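Local coordinates for aminopeptidase YwaD (Bacillus subtilis, PDB 6HC6), which is a secreted, zinc-dependent aminopeptidase that hydrolyses a range of N-terminal amino acids from peptides, using two zinc ions per subunit, at residues A[164-169]-A[192-197]. Residues are numbered along the deposited sequence; the frame is centred on the assembly and turned at random.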
# COMPACT_ATOMS: atom_id res chain seq x y z
N ASN A 164 -10.30 12.91 -19.65
CA ASN A 164 -10.32 13.91 -20.71
C ASN A 164 -10.01 13.29 -22.06
O ASN A 164 -10.64 13.62 -23.07
CB ASN A 164 -9.32 15.03 -20.41
CG ASN A 164 -9.75 15.91 -19.26
OD1 ASN A 164 -10.92 15.91 -18.87
ND2 ASN A 164 -8.81 16.67 -18.72
N ALA A 165 -9.04 12.37 -22.10
CA ALA A 165 -8.71 11.73 -23.37
C ALA A 165 -9.88 10.89 -23.88
O ALA A 165 -10.20 10.92 -25.07
CB ALA A 165 -7.45 10.87 -23.20
N GLU A 166 -10.53 10.13 -22.99
CA GLU A 166 -11.61 9.26 -23.44
C GLU A 166 -12.79 10.07 -23.94
O GLU A 166 -13.38 9.75 -24.98
CB GLU A 166 -12.03 8.31 -22.32
CG GLU A 166 -13.31 7.53 -22.64
CD GLU A 166 -13.50 6.31 -21.76
OE1 GLU A 166 -14.00 5.29 -22.27
OE2 GLU A 166 -13.17 6.37 -20.55
N ALA A 167 -13.14 11.15 -23.23
CA ALA A 167 -14.23 12.01 -23.68
C ALA A 167 -13.89 12.67 -25.01
O ALA A 167 -14.79 13.01 -25.79
CB ALA A 167 -14.53 13.08 -22.63
N ALA A 168 -12.59 12.84 -25.30
CA ALA A 168 -12.15 13.38 -26.58
C ALA A 168 -12.09 12.33 -27.68
O ALA A 168 -11.65 12.64 -28.79
CB ALA A 168 -10.77 14.03 -26.42
N GLY A 169 -12.48 11.09 -27.39
CA GLY A 169 -12.50 10.05 -28.40
C GLY A 169 -11.20 9.29 -28.57
O GLY A 169 -11.06 8.57 -29.57
N ASN A 192 -11.32 4.60 -10.20
CA ASN A 192 -12.32 4.77 -11.24
C ASN A 192 -12.09 3.76 -12.36
O ASN A 192 -11.01 3.18 -12.52
CB ASN A 192 -12.28 6.18 -11.80
CG ASN A 192 -12.64 7.23 -10.77
OD1 ASN A 192 -11.76 7.87 -10.19
ND2 ASN A 192 -13.93 7.42 -10.54
N LYS A 193 -13.13 3.54 -13.15
CA LYS A 193 -13.04 2.71 -14.33
C LYS A 193 -12.95 3.60 -15.56
O LYS A 193 -13.65 4.61 -15.66
CB LYS A 193 -14.23 1.76 -14.43
CG LYS A 193 -14.34 0.82 -13.24
CD LYS A 193 -13.92 -0.60 -13.60
CE LYS A 193 -14.91 -1.61 -13.02
NZ LYS A 193 -14.86 -2.94 -13.70
N VAL A 194 -12.05 3.24 -16.47
CA VAL A 194 -11.91 3.91 -17.76
C VAL A 194 -12.12 2.87 -18.84
O VAL A 194 -11.68 1.72 -18.71
CB VAL A 194 -10.53 4.60 -17.88
CG1 VAL A 194 -10.37 5.25 -19.24
CG2 VAL A 194 -10.38 5.65 -16.79
N GLY A 195 -12.82 3.26 -19.91
CA GLY A 195 -13.23 2.36 -20.96
C GLY A 195 -12.22 2.13 -22.06
O GLY A 195 -12.49 1.36 -22.99
N ILE A 196 -11.06 2.76 -21.98
CA ILE A 196 -9.99 2.56 -22.95
C ILE A 196 -8.75 2.14 -22.17
O ILE A 196 -8.69 2.30 -20.94
CB ILE A 196 -9.74 3.82 -23.81
CG1 ILE A 196 -9.47 5.05 -22.94
CG2 ILE A 196 -10.94 4.08 -24.70
CD1 ILE A 196 -9.13 6.29 -23.75
N PRO A 197 -7.75 1.57 -22.85
CA PRO A 197 -6.50 1.24 -22.16
C PRO A 197 -5.81 2.49 -21.63
O PRO A 197 -5.85 3.54 -22.26
CB PRO A 197 -5.65 0.56 -23.25
CG PRO A 197 -6.63 0.09 -24.28
CD PRO A 197 -7.77 1.08 -24.24
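Glu-166, near the C-terminal end of helix 158-167, reaches across to the loop before strand 198-201 and takes the backbone N-H of Gly-195 on its carboxylate. The better bond goes to Glu-166 OE2, 3.2 Å from Gly-195 N and close to straight (163°); the nitrogen meets this oxygen on its syn side, 22° out of the carboxylate plane. Glu-166 OE1 lies 3.3 Å from the same Gly-195 N, but the N-H points poorly at it, so this second bond is weak. Glutamate suits the place because its long chain spans the gap: CG stands anti to the backbone N (chi1 170°) and the chain stays extended beyond it. Glycine suits its own place because its bare CA lets Glu-166 OE1 approach to 3.3 Å of Gly-195 CA.

Two aliphatic side chains border Glu-166. CG1 of Val-194 comes within 3.3 Å of Glu-166 OE2, while CD1 of Ile-196 rests 3.8 Å from Glu-166 CB, beside the helix backbone. Branched apolar residues fit here because Val-194 also touches Tyr-159 of the same helix, and Ile-196 packs on Val-173 of strand 172-176, as does Ala-165. Backbone hydrogen bonds pair Val-194 with Gly-116 and Ile-196 with Ala-118. Within the PA domain, remote from the zinc ions, one carboxylate thus ties helix to loop through a neutral main-chain N-H, which supplies no countercharge but, by pointing at the carboxylate, probably favours its ionised form.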